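Local coordinates for glycoside Hydrolase (Bacteroides uniformis, PDB 5T99), which probably hydrolyses terminal beta-galactosidic linkages of agarose-derived sugars, as a family 2 glycoside hydrolase that binds the galactose mimic galacto-isofagomine in its active-site pocket, at residues K42-I47 with T85-K90; K115-G120 with A150-P155; G470-P475 with Y491-S496; T495-S500 with P528-P533. One frame throughout, in Å; residues are numbered along the deposited sequence.

Contact 1 (K42-I47 with T85-K90)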
loop_
_atom_site.group_PDB
_atom_site.type_symbol
_atom_site.label_atom_id
_atom_site.label_comp_id
_atom_site.label_asym_id
_atom_site.label_seq_id
_atom_site.Cartn_x
_atom_site.Cartn_y
_atom_site.Cartn_z
ATOM N N LYS A 42 15.788 -30.977 -9.920
ATOM C CA LYS A 42 16.337 -30.995 -11.283
ATOM C C LYS A 42 15.237 -31.207 -12.324
ATOM O O LYS A 42 14.281 -31.941 -12.073
ATOM C CB LYS A 42 17.402 -32.095 -11.423
ATOM N N GLY A 43 15.375 -30.536 -13.470
ATOM C CA GLY A 43 14.504 -30.741 -14.641
ATOM C C GLY A 43 13.013 -30.464 -14.495
ATOM O O GLY A 43 12.223 -30.955 -15.299
ATOM N N ALA A 44 12.630 -29.654 -13.505
ATOM C CA ALA A 44 11.214 -29.348 -13.237
ATOM C C ALA A 44 10.563 -28.397 -14.257
ATOM O O ALA A 44 9.358 -28.205 -14.227
ATOM C CB ALA A 44 11.050 -28.796 -11.828
ATOM N N GLU A 45 11.353 -27.794 -15.140
ATOM C CA GLU A 45 10.808 -27.066 -16.285
ATOM C C GLU A 45 10.283 -27.964 -17.400
ATOM O O GLU A 45 9.532 -27.491 -18.252
ATOM C CB GLU A 45 11.835 -26.072 -16.859
ATOM C CG GLU A 45 12.910 -26.614 -17.813
ATOM C CD GLU A 45 14.034 -27.386 -17.141
ATOM O OE1 GLU A 45 13.996 -27.610 -15.914
ATOM O OE2 GLU A 45 14.973 -27.780 -17.853
ATOM N N ALA A 46 10.681 -29.237 -17.411
ATOM C CA ALA A 46 10.386 -30.139 -18.539
ATOM C C ALA A 46 8.903 -30.525 -18.663
ATOM O O ALA A 46 8.220 -30.729 -17.657
ATOM C CB ALA A 46 11.254 -31.394 -18.454
ATOM N N ILE A 47 8.443 -30.624 -19.911
ATOM C CA ILE A 47 7.082 -31.065 -20.269
ATOM C C ILE A 47 6.705 -32.321 -19.491
ATOM O O ILE A 47 5.667 -32.372 -18.820
ATOM C CB ILE A 47 6.970 -31.402 -21.792
ATOM C CG1 ILE A 47 7.069 -30.141 -22.656
ATOM C CG2 ILE A 47 5.656 -32.124 -22.128
ATOM C CD1 ILE A 47 7.610 -30.412 -24.045
ATOM N N THR A 85 14.721 -21.445 -3.210
ATOM C CA THR A 85 14.209 -21.765 -4.529
ATOM C C THR A 85 12.757 -22.194 -4.384
ATOM O O THR A 85 12.400 -22.877 -3.411
ATOM C CB THR A 85 15.039 -22.879 -5.177
ATOM O OG1 THR A 85 16.394 -22.434 -5.292
ATOM C CG2 THR A 85 14.507 -23.251 -6.560
ATOM N N GLY A 86 11.925 -21.754 -5.329
ATOM C CA GLY A 86 10.513 -22.130 -5.391
ATOM C C GLY A 86 10.130 -22.328 -6.836
ATOM O O GLY A 86 10.519 -21.533 -7.699
ATOM N N TRP A 87 9.376 -23.392 -7.100
ATOM C CA TRP A 87 8.966 -23.744 -8.445
ATOM C C TRP A 87 7.454 -23.710 -8.537
ATOM O O TRP A 87 6.768 -24.159 -7.614
ATOM C CB TRP A 87 9.446 -25.149 -8.809
ATOM C CG TRP A 87 10.851 -25.246 -9.342
ATOM C CD1 TRP A 87 11.995 -25.454 -8.621
ATOM C CD2 TRP A 87 11.250 -25.175 -10.708
ATOM N NE1 TRP A 87 13.087 -25.507 -9.460
ATOM C CE2 TRP A 87 12.656 -25.348 -10.746
ATOM C CE3 TRP A 87 10.559 -24.972 -11.907
ATOM C CZ2 TRP A 87 13.380 -25.324 -11.927
ATOM C CZ3 TRP A 87 11.284 -24.959 -13.098
ATOM C CH2 TRP A 87 12.684 -25.136 -13.094
ATOM N N TYR A 88 6.947 -23.183 -9.656
ATOM C CA TYR A 88 5.522 -23.259 -9.984
ATOM C C TYR A 88 5.348 -23.864 -11.366
ATOM O O TYR A 88 6.093 -23.535 -12.281
ATOM C CB TYR A 88 4.861 -21.889 -9.974
ATOM C CG TYR A 88 4.853 -21.163 -8.653
ATOM C CD1 TYR A 88 3.694 -21.084 -7.888
ATOM C CD2 TYR A 88 5.993 -20.503 -8.191
ATOM C CE1 TYR A 88 3.678 -20.385 -6.686
ATOM C CE2 TYR A 88 5.987 -19.805 -6.991
ATOM C CZ TYR A 88 4.828 -19.752 -6.253
ATOM O OH TYR A 88 4.819 -19.069 -5.083
ATOM N N ARG A 89 4.354 -24.738 -11.507
ATOM C CA ARG A 89 4.017 -25.344 -12.790
ATOM C C ARG A 89 2.520 -25.310 -12.966
ATOM O O ARG A 89 1.790 -25.542 -12.014
ATOM C CB ARG A 89 4.471 -26.805 -12.840
ATOM C CG ARG A 89 5.966 -27.021 -13.020
ATOM C CD ARG A 89 6.299 -28.508 -12.882
ATOM N NE ARG A 89 5.644 -29.337 -13.908
ATOM C CZ ARG A 89 6.137 -29.632 -15.113
ATOM N NH1 ARG A 89 7.310 -29.168 -15.529
ATOM N NH2 ARG A 89 5.434 -30.403 -15.931
ATOM N N LYS A 90 2.071 -25.018 -14.179
ATOM C CA LYS A 90 0.661 -25.111 -14.536
ATOM C C LYS A 90 0.554 -25.847 -15.859
ATOM O O LYS A 90 1.272 -25.532 -16.799
ATOM C CB LYS A 90 0.024 -23.727 -14.646
ATOM C CG LYS A 90 -1.438 -23.756 -15.073
ATOM C CD LYS A 90 -2.140 -22.425 -14.853
ATOM C CE LYS A 90 -3.577 -22.464 -15.368
ATOM N NZ LYS A 90 -4.339 -21.206 -15.117
#
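Ala44 and Glu45 rest on Trp87 while Arg89, two residues further along the same strand, takes hold of the carbonyls of Ala44 and Ala46. The setting is the sugar-binding domain of the family 2 glycosidases, a beta-sandwich in which strand 86-93 runs through an antiparallel sheet and the loop between strands 34-38 and 55-57 folds back over it. The tightly packed part lies over the indole: Ala44 CB sits over the six-membered ring of Trp87, 3.8 Å from its centroid and almost on the ring normal, a CH-pi contact over the face. Glu45 CB comes near the far end of the same ring, 4.0 Å from Trp87 CZ3, and the Glu45 carboxylate, at 23° to the indole plane, runs alongside it. Trp54 also packs on Ala44, Trp87 and Arg89. A type I turn from Gly43 to Ala46, closed by Ala46 N to Gly43 O, brings two carbonyls round to the arginine. The outer side is looser: Lys42 and Gly43 lie exposed without touching the strand, and Ala46 and Ile47 start their side chains away from it and touch it through backbone carbonyls. Arg89 bends at its third torsion (chi3 62°), which turns the guanidinium edge to the loop; its NE keeps a salt bridge with Asp51, so the group is held from more than one side and its rotation is probably fixed. NH1 serves both carbonyls, reaching Ala44 O at 2.6 Å and Ala46 O at 2.8 Å, each from above the carbonyl plane, whereas NH2 adds a weak bond to Ala46 O at 3.3 Å.

Contact 2 (K115-G120 with A150-P155)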
loop_
_atom_site.group_PDB
_atom_site.type_symbol
_atom_site.label_atom_id
_atom_site.label_comp_id
_atom_site.label_asym_id
_atom_site.label_seq_id
_atom_site.Cartn_x
_atom_site.Cartn_y
_atom_site.Cartn_z
ATOM N N LYS A 115 12.789 -17.170 -13.565
ATOM C CA LYS A 115 12.973 -17.751 -14.890
ATOM C C LYS A 115 11.643 -18.404 -15.292
ATOM O O LYS A 115 10.960 -18.974 -14.436
ATOM C CB LYS A 115 14.087 -18.788 -14.867
ATOM C CG LYS A 115 15.479 -18.220 -14.633
ATOM C CD LYS A 115 16.537 -19.267 -14.959
ATOM C CE LYS A 115 17.952 -18.746 -14.779
ATOM N NZ LYS A 115 18.313 -18.677 -13.340
ATOM N N VAL A 116 11.277 -18.309 -16.573
ATOM C CA VAL A 116 10.010 -18.870 -17.062
ATOM C C VAL A 116 10.216 -19.706 -18.322
ATOM O O VAL A 116 10.947 -19.300 -19.231
ATOM C CB VAL A 116 8.942 -17.775 -17.327
ATOM C CG1 VAL A 116 7.612 -18.395 -17.749
ATOM C CG2 VAL A 116 8.751 -16.904 -16.087
ATOM N N TRP A 117 9.559 -20.869 -18.351
ATOM C CA TRP A 117 9.603 -21.806 -19.482
ATOM C C TRP A 117 8.189 -22.142 -19.957
ATOM O O TRP A 117 7.276 -22.260 -19.147
ATOM C CB TRP A 117 10.284 -23.124 -19.083
ATOM C CG TRP A 117 11.735 -23.022 -18.709
ATOM C CD1 TRP A 117 12.814 -23.225 -19.527
ATOM C CD2 TRP A 117 12.267 -22.723 -17.415
ATOM N NE1 TRP A 117 13.983 -23.059 -18.823
ATOM C CE2 TRP A 117 13.675 -22.760 -17.520
ATOM C CE3 TRP A 117 11.689 -22.429 -16.173
ATOM C CZ2 TRP A 117 14.516 -22.506 -16.424
ATOM C CZ3 TRP A 117 12.524 -22.186 -15.082
ATOM C CH2 TRP A 117 13.920 -22.223 -15.217
ATOM N N ILE A 118 8.029 -22.317 -21.266
ATOM C CA ILE A 118 6.790 -22.874 -21.844
ATOM C C ILE A 118 7.168 -24.118 -22.672
ATOM O O ILE A 118 7.986 -24.046 -23.603
ATOM C CB ILE A 118 5.962 -21.830 -22.659
ATOM C CG1 ILE A 118 4.648 -22.434 -23.182
ATOM C CG2 ILE A 118 6.741 -21.262 -23.829
ATOM C CD1 ILE A 118 3.632 -22.741 -22.110
ATOM N N ASN A 119 6.590 -25.259 -22.295
ATOM C CA ASN A 119 6.904 -26.548 -22.923
ATOM C C ASN A 119 8.419 -26.823 -23.027
ATOM O O ASN A 119 8.913 -27.291 -24.063
ATOM C CB ASN A 119 6.212 -26.637 -24.287
ATOM C CG ASN A 119 4.703 -26.558 -24.169
ATOM O OD1 ASN A 119 4.130 -27.053 -23.201
ATOM N ND2 ASN A 119 4.050 -25.935 -25.155
ATOM N N GLY A 120 9.138 -26.505 -21.947
ATOM C CA GLY A 120 10.590 -26.648 -21.891
ATOM C C GLY A 120 11.442 -25.512 -22.453
ATOM O O GLY A 120 12.628 -25.458 -22.154
ATOM N N ALA A 150 6.150 -23.245 -16.644
ATOM C CA ALA A 150 6.981 -23.445 -15.454
ATOM C C ALA A 150 7.673 -22.150 -15.071
ATOM O O ALA A 150 8.248 -21.491 -15.924
ATOM C CB ALA A 150 8.027 -24.518 -15.711
ATOM N N VAL A 151 7.628 -21.812 -13.787
ATOM C CA VAL A 151 8.284 -20.624 -13.255
ATOM C C VAL A 151 9.189 -21.076 -12.126
ATOM O O VAL A 151 8.744 -21.787 -11.218
ATOM C CB VAL A 151 7.268 -19.581 -12.724
ATOM C CG1 VAL A 151 7.979 -18.388 -12.102
ATOM C CG2 VAL A 151 6.348 -19.111 -13.845
ATOM N N GLN A 152 10.459 -20.683 -12.198
ATOM C CA GLN A 152 11.399 -20.864 -11.091
ATOM C C GLN A 152 11.780 -19.497 -10.527
ATOM O O GLN A 152 12.215 -18.605 -11.270
ATOM C CB GLN A 152 12.664 -21.598 -11.546
ATOM C CG GLN A 152 13.656 -21.905 -10.423
ATOM C CD GLN A 152 15.106 -22.046 -10.895
ATOM O OE1 GLN A 152 15.570 -21.327 -11.780
ATOM N NE2 GLN A 152 15.832 -22.958 -10.272
ATOM N N LEU A 153 11.621 -19.356 -9.216
ATOM C CA LEU A 153 12.059 -18.184 -8.494
ATOM C C LEU A 153 13.266 -18.553 -7.634
ATOM O O LEU A 153 13.219 -19.547 -6.912
ATOM C CB LEU A 153 10.913 -17.680 -7.616
ATOM C CG LEU A 153 9.628 -17.329 -8.372
ATOM C CD1 LEU A 153 8.521 -16.994 -7.389
ATOM C CD2 LEU A 153 9.844 -16.176 -9.334
ATOM N N THR A 154 14.339 -17.765 -7.701
ATOM C CA THR A 154 15.521 -18.007 -6.864
ATOM C C THR A 154 15.860 -16.780 -6.024
ATOM O O THR A 154 16.939 -16.198 -6.184
ATOM C CB THR A 154 16.747 -18.490 -7.690
ATOM O OG1 THR A 154 17.011 -17.593 -8.772
ATOM C CG2 THR A 154 16.498 -19.884 -8.256
ATOM N N PRO A 155 14.943 -16.382 -5.114
ATOM C CA PRO A 155 15.243 -15.238 -4.255
ATOM C C PRO A 155 16.466 -15.495 -3.376
ATOM O O PRO A 155 16.608 -16.591 -2.822
ATOM C CB PRO A 155 13.983 -15.091 -3.394
ATOM C CG PRO A 155 13.340 -16.436 -3.429
ATOM C CD PRO A 155 13.618 -16.945 -4.808
HETATM O O HOH W 1 16.825 -16.760 -11.676
#
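Lys115 and Gln152 open the pairing as a hydrogen-bonded antiparallel pair, Lys115 N giving to Gln152 O at 2.8 Å and Gln152 N returning to Lys115 O at 2.9 Å. Their side chains run side by side, the lysine methylene CD 3.9 Å from Gln152 OE1; the lysine then bends at its last torsion (chi4 76°), and one water joins its NZ to Thr154 OG1. Val116 follows as a non-hydrogen-bonded pair with Val151, on the face that also meets Phe133 and Ile135 of strand 133-136. Here the valines touch through CG2 and CG2 at 4.0 Å, and Val116 CA lies 3.4 Å from Ala150 O in a CA-H...O contact. Trp117 restores the hydrogen-bonded pattern with Ala150, its N reaching Ala150 O at 2.8 Å. The indole leans back along the strand pair, so that its edge is turned to Gln152: CZ3 is 3.6 Å from Gln152 CB, nearly in the ring plane, and CE3 lies near Ala150 CB. The ring also meets Trp87 of strand 86-93, on the other side of strand 146-153, the planes about 20° apart. A serine in place of Trp117 would probably open a gap beside Gln152 CB and leave Trp87 without this ring beside it. Beyond Ile118 the chain turns at Asn119 and Gly120 into strand 121-126. The pair belongs to the six-stranded antiparallel sheet of the beta-sandwich that forms the family 2 sugar-binding domain.

Contact 3 (G470-P475 with Y491-S496). With GIF (D-galacto-isofagomine), chain C.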
loop_
_atom_site.group_PDB
_atom_site.type_symbol
_atom_site.label_atom_id
_atom_site.label_comp_id
_atom_site.label_asym_id
_atom_site.label_seq_id
_atom_site.Cartn_x
_atom_site.Cartn_y
_atom_site.Cartn_z
ATOM N N GLY A 470 12.669 15.654 -1.781
ATOM C CA GLY A 470 12.176 15.146 -0.508
ATOM C C GLY A 470 13.297 14.997 0.511
ATOM O O GLY A 470 14.343 14.448 0.187
ATOM N N MET A 471 13.073 15.469 1.740
ATOM C CA MET A 471 14.025 15.281 2.847
ATOM C C MET A 471 13.553 14.205 3.826
ATOM O O MET A 471 12.408 14.235 4.290
ATOM C CB MET A 471 14.224 16.591 3.607
ATOM C CG MET A 471 14.768 17.712 2.750
ATOM S SD MET A 471 15.061 19.200 3.704
ATOM C CE MET A 471 16.674 18.850 4.366
ATOM N N ASN A 472 14.442 13.267 4.145
ATOM C CA ASN A 472 14.177 12.249 5.161
ATOM C C ASN A 472 14.782 12.649 6.498
ATOM O O ASN A 472 16.000 12.739 6.618
ATOM C CB ASN A 472 14.753 10.907 4.731
ATOM C CG ASN A 472 13.997 10.293 3.587
ATOM O OD1 ASN A 472 13.241 10.977 2.887
ATOM N ND2 ASN A 472 14.168 8.985 3.400
ATOM N N TYR A 473 13.921 12.904 7.483
ATOM C CA TYR A 473 14.298 13.149 8.896
ATOM C C TYR A 473 15.173 14.381 9.128
ATOM O O TYR A 473 16.175 14.308 9.847
ATOM C CB TYR A 473 14.949 11.909 9.500
ATOM C CG TYR A 473 14.148 10.654 9.257
ATOM C CD1 TYR A 473 12.967 10.403 9.970
ATOM C CD2 TYR A 473 14.558 9.719 8.308
ATOM C CE1 TYR A 473 12.226 9.248 9.746
ATOM C CE2 TYR A 473 13.823 8.572 8.081
ATOM C CZ TYR A 473 12.663 8.346 8.809
ATOM O OH TYR A 473 11.950 7.219 8.579
ATOM N N LYS A 474 14.779 15.512 8.535
ATOM C CA LYS A 474 15.565 16.749 8.630
ATOM C C LYS A 474 14.753 18.010 8.982
ATOM O O LYS A 474 15.053 19.098 8.460
ATOM C CB LYS A 474 16.309 16.977 7.300
ATOM C CG LYS A 474 17.246 15.858 6.887
ATOM C CD LYS A 474 18.464 15.758 7.795
ATOM C CE LYS A 474 19.346 14.594 7.372
ATOM N NZ LYS A 474 18.724 13.273 7.676
ATOM N N PRO A 475 13.754 17.897 9.882
ATOM C CA PRO A 475 12.944 19.086 10.216
ATOM C C PRO A 475 13.770 20.233 10.793
ATOM O O PRO A 475 13.467 21.393 10.525
ATOM C CB PRO A 475 11.933 18.556 11.238
ATOM C CG PRO A 475 12.602 17.379 11.866
ATOM C CD PRO A 475 13.443 16.763 10.775
ATOM N N TYR A 491 9.517 18.847 0.341
ATOM C CA TYR A 491 8.590 18.205 1.260
ATOM C C TYR A 491 9.366 17.218 2.122
ATOM O O TYR A 491 10.515 16.910 1.833
ATOM C CB TYR A 491 7.441 17.503 0.499
ATOM C CG TYR A 491 7.879 16.305 -0.288
ATOM C CD1 TYR A 491 7.665 15.011 0.175
ATOM C CD2 TYR A 491 8.534 16.466 -1.494
ATOM C CE1 TYR A 491 8.092 13.913 -0.559
ATOM C CE2 TYR A 491 8.970 15.379 -2.222
ATOM C CZ TYR A 491 8.758 14.105 -1.750
ATOM O OH TYR A 491 9.206 13.035 -2.486
ATOM N N GLY A 492 8.739 16.734 3.185
ATOM C CA GLY A 492 9.334 15.706 4.025
ATOM C C GLY A 492 8.982 14.350 3.464
ATOM O O GLY A 492 7.870 13.855 3.673
ATOM N N SER A 493 9.915 13.739 2.741
ATOM C CA SER A 493 9.654 12.428 2.125
ATOM C C SER A 493 9.592 11.279 3.125
ATOM O O SER A 493 9.001 10.243 2.829
ATOM C CB SER A 493 10.654 12.126 1.011
ATOM O OG SER A 493 11.959 12.544 1.349
ATOM N N GLU A 494 10.195 11.448 4.297
ATOM C CA GLU A 494 10.123 10.431 5.354
ATOM C C GLU A 494 10.284 11.136 6.703
ATOM O O GLU A 494 11.202 11.949 6.875
ATOM C CB GLU A 494 11.189 9.358 5.137
ATOM C CG GLU A 494 10.727 7.937 5.366
ATOM C CD GLU A 494 11.868 6.946 5.220
ATOM O OE1 GLU A 494 12.233 6.641 4.071
ATOM O OE2 GLU A 494 12.403 6.470 6.257
ATOM N N THR A 495 9.375 10.878 7.644
ATOM C CA THR A 495 9.349 11.658 8.882
ATOM C C THR A 495 9.055 10.815 10.126
ATOM O O THR A 495 8.453 9.735 10.049
ATOM C CB THR A 495 8.350 12.840 8.794
ATOM O OG1 THR A 495 7.009 12.359 8.618
ATOM C CG2 THR A 495 8.690 13.764 7.633
ATOM N N SER A 496 9.494 11.355 11.259
ATOM C CA SER A 496 9.318 10.794 12.596
ATOM C C SER A 496 10.194 9.562 12.842
ATOM O O SER A 496 11.244 9.697 13.423
ATOM C CB SER A 496 7.837 10.525 12.930
ATOM O OG SER A 496 7.681 10.263 14.311
HETATM C C GIF C . 14.327 4.080 5.159
HETATM N N GIF C . 14.580 5.107 6.158
HETATM O O GIF C . 13.867 4.298 10.426
HETATM C C1 GIF C . 13.259 3.124 5.654
HETATM O O1 GIF C . 14.743 1.838 7.040
HETATM C C2 GIF C . 13.558 2.631 7.068
HETATM O O2 GIF C . 13.183 2.009 4.769
HETATM C C3 GIF C . 13.739 3.791 8.042
HETATM C C4 GIF C . 14.820 4.745 7.544
HETATM C C5 GIF C . 14.088 3.279 9.441
#
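Tyr473 and Glu494 meet with ring and carboxylate planes perpendicular, at 90°. The phenol OH gives a very short hydrogen bond of 2.5 Å to Glu494 OE2 and is also hydrogen-bonded to Ser497 OG; the same carboxylate oxygen accepts from the ligand nitrogen, GIF N, at 2.6 Å. Two donors thus grip Glu494 OE2, while OE1 turns to a salt bridge with Arg346. At the root of these side chains the backbone adds a second tie, Tyr473 N to Glu494 O, and the Glu494 carbonyl oxygen lies over the centre of the tyrosine ring. The ring reaches across the following residues as well, with CE1 3.6 Å from Thr495 C. Strands 468-472 and 490-495 are parallel neighbours in the TIM barrel, linked through helix 478-484 as a beta-alpha-beta unit, and these side chains stand where the two strands run out into the pocket. Family 2 enzymes are retaining glycosidases, and the position of Glu494 against the ring nitrogen is consistent with the role of nucleophile. Asn472 crosses Glu494 with amide and carboxylate planes 50° apart; its CG packs 3.3 Å from Glu494 CB, and its ND2 is bonded to Glu417. The other end of the amide, OD1, accepts Ser493 OG at 2.5 Å, nearly along its C=O axis (173°). Deeper in the barrel Gly470 CA lies over the face of Tyr491, 3.9 Å from the ring centroid. Ser493 OG and this ring crowd close to Gly470, which has no side chain; the ring's own OH is bonded to Thr448.

Contact 4 (T495-S500 with P528-P533). With GIF (D-galacto-isofagomine), chain C.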
loop_
_atom_site.group_PDB
_atom_site.type_symbol
_atom_site.label_atom_id
_atom_site.label_comp_id
_atom_site.label_asym_id
_atom_site.label_seq_id
_atom_site.Cartn_x
_atom_site.Cartn_y
_atom_site.Cartn_z
ATOM N N THR A 495 9.375 10.878 7.644
ATOM C CA THR A 495 9.349 11.658 8.882
ATOM C C THR A 495 9.055 10.815 10.126
ATOM O O THR A 495 8.453 9.735 10.049
ATOM C CB THR A 495 8.350 12.840 8.794
ATOM O OG1 THR A 495 7.009 12.359 8.618
ATOM C CG2 THR A 495 8.690 13.764 7.633
ATOM N N SER A 496 9.494 11.355 11.259
ATOM C CA SER A 496 9.318 10.794 12.596
ATOM C C SER A 496 10.194 9.562 12.842
ATOM O O SER A 496 11.244 9.697 13.423
ATOM C CB SER A 496 7.837 10.525 12.930
ATOM O OG SER A 496 7.681 10.263 14.311
ATOM N N SER A 497 9.778 8.385 12.375
ATOM C CA SER A 497 10.361 7.090 12.797
ATOM C C SER A 497 10.295 6.832 14.321
ATOM O O SER A 497 11.061 6.034 14.862
ATOM C CB SER A 497 11.788 6.892 12.242
ATOM O OG SER A 497 11.756 6.125 11.050
ATOM N N CYS A 498 9.335 7.479 14.984
ATOM C CA CYS A 498 8.992 7.209 16.367
ATOM C C CYS A 498 8.472 5.776 16.431
ATOM O O CYS A 498 7.805 5.293 15.504
ATOM C CB CYS A 498 7.912 8.198 16.826
ATOM S SG CYS A 498 7.495 8.172 18.589
ATOM N N THR A 499 8.803 5.089 17.513
ATOM C CA THR A 499 8.422 3.697 17.697
ATOM C C THR A 499 7.531 3.541 18.923
ATOM O O THR A 499 7.662 4.289 19.900
ATOM C CB THR A 499 9.670 2.812 17.849
ATOM O OG1 THR A 499 10.507 3.335 18.888
ATOM C CG2 THR A 499 10.448 2.792 16.554
ATOM N N SER A 500 6.643 2.553 18.862
ATOM C CA SER A 500 5.795 2.184 19.990
ATOM C C SER A 500 5.210 0.790 19.800
ATOM O O SER A 500 5.138 0.283 18.677
ATOM C CB SER A 500 4.673 3.201 20.185
ATOM O OG SER A 500 3.860 3.326 19.037
ATOM N N PRO A 528 15.056 5.184 16.773
ATOM C CA PRO A 528 16.475 5.203 16.364
ATOM C C PRO A 528 17.107 6.605 16.406
ATOM O O PRO A 528 16.407 7.590 16.654
ATOM C CB PRO A 528 16.440 4.666 14.921
ATOM C CG PRO A 528 15.010 4.748 14.486
ATOM C CD PRO A 528 14.193 4.596 15.729
ATOM N N LYS A 529 18.415 6.690 16.153
ATOM C CA LYS A 529 19.193 7.928 16.351
ATOM C C LYS A 529 18.634 9.151 15.605
ATOM O O LYS A 529 18.673 10.259 16.112
ATOM C CB LYS A 529 20.668 7.711 15.963
ATOM N N TRP A 530 18.079 8.920 14.419
ATOM C CA TRP A 530 17.530 9.984 13.556
ATOM C C TRP A 530 16.049 10.270 13.829
ATOM O O TRP A 530 15.472 11.180 13.228
ATOM C CB TRP A 530 17.695 9.602 12.077
ATOM C CG TRP A 530 17.113 8.256 11.745
ATOM C CD1 TRP A 530 15.822 7.979 11.359
ATOM C CD2 TRP A 530 17.793 6.992 11.806
ATOM N NE1 TRP A 530 15.667 6.623 11.164
ATOM C CE2 TRP A 530 16.857 5.994 11.430
ATOM C CE3 TRP A 530 19.110 6.607 12.136
ATOM C CZ2 TRP A 530 17.195 4.630 11.365
ATOM C CZ3 TRP A 530 19.447 5.248 12.091
ATOM C CH2 TRP A 530 18.486 4.274 11.707
ATOM N N ALA A 531 15.430 9.493 14.713
ATOM C CA ALA A 531 14.008 9.589 14.939
ATOM C C ALA A 531 13.659 10.761 15.837
ATOM O O ALA A 531 14.527 11.378 16.455
ATOM C CB ALA A 531 13.474 8.291 15.525
ATOM N N TYR A 532 12.370 11.068 15.880
ATOM C CA TYR A 532 11.840 12.118 16.738
ATOM C C TYR A 532 10.324 11.981 16.800
ATOM O O TYR A 532 9.725 11.419 15.880
ATOM C CB TYR A 532 12.228 13.510 16.210
ATOM C CG TYR A 532 11.993 13.695 14.726
ATOM C CD1 TYR A 532 10.763 14.142 14.251
ATOM C CD2 TYR A 532 12.992 13.418 13.799
ATOM C CE1 TYR A 532 10.533 14.310 12.899
ATOM C CE2 TYR A 532 12.772 13.586 12.433
ATOM C CZ TYR A 532 11.532 14.031 11.989
ATOM O OH TYR A 532 11.270 14.199 10.649
ATOM N N PRO A 533 9.688 12.494 17.871
ATOM C CA PRO A 533 8.232 12.338 17.966
ATOM C C PRO A 533 7.493 13.156 16.904
ATOM O O PRO A 533 8.040 14.129 16.415
ATOM C CB PRO A 533 7.895 12.866 19.373
ATOM C CG PRO A 533 9.197 13.041 20.069
ATOM C CD PRO A 533 10.225 13.268 19.001
HETATM C C GIF C . 14.327 4.080 5.159
HETATM N N GIF C . 14.580 5.107 6.158
HETATM O O GIF C . 13.867 4.298 10.426
HETATM C C1 GIF C . 13.259 3.124 5.654
HETATM O O1 GIF C . 14.743 1.838 7.040
HETATM C C2 GIF C . 13.558 2.631 7.068
HETATM O O2 GIF C . 13.183 2.009 4.769
HETATM C C3 GIF C . 13.739 3.791 8.042
HETATM C C4 GIF C . 14.820 4.745 7.544
HETATM C C5 GIF C . 14.088 3.279 9.441
#
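Tyr532 reaches back over the backbone of Ser496, and its side chain can be followed outward from the chain. CB starts away from the opposite segment, but CG lies between the backbone N and the carbonyl carbon (chi1 47°), which folds the ring over the turn. On the ring, CD1 comes to 4.0 Å from Ser496 CA, the alpha carbon standing over the face and offset toward the rim, a CH-pi contact. Farther out, CE1 and CZ face Ser496 N, and at the tip OH packs 3.6 Å from Thr495 CA while its hydrogen bond goes to Glu537 of helix 534-543. The backbone of Tyr532 adds two bonds to Ser496: N donates to Ser496 O at 3.0 Å, and the carbonyl O accepts from Ser496 OG at 2.8 Å, nearly end-on. A phenylalanine in place of Tyr532 would probably leave Glu537 without this partner. Beside this pairing, Ala531 CB packs on Ser497 O at 3.4 Å, and Pro528, which starts a type I turn ending at Ala531, lays its CD on the same carbonyl. That turn presents Trp530, with Pro528 CB over one ring face, edge-on to the ligand. Trp530 NE1 donates to the exocyclic hydroxyl, GIF O, at 3.0 Å, and Ser497 OG bonds the same oxygen at 2.9 Å while also hydrogen-bonded to Tyr473 OH. Two parts of one long barrel loop therefore hold one hydroxyl jointly, consistent with recognition of the hydroxymethyl group of a galactose-like sugar.

From the N terminus, contact 1 closes the 37-residue excursion between loop 42-47 and strand 86-93, and contact 2 then closes the 29 residues between its segments by pairing strands 114-118 and 146-153. The two are in series yet adjoin, since strands 86-93 and 146-153 are neighbours in one sheet of the sugar-binding domain, and Glu45 packs on Trp117. About 41 to 45 Å away, centre to centre, contact 3 closes a beta-alpha-beta unit of the catalytic barrel. Contact 4 begins where contact 3 ends, sharing Thr495 and Ser496, and closes the long loop before helix 534-543; no contact nests within or crosses another. Tyr473 joins these last two through Ser497, and both touch the same ligand.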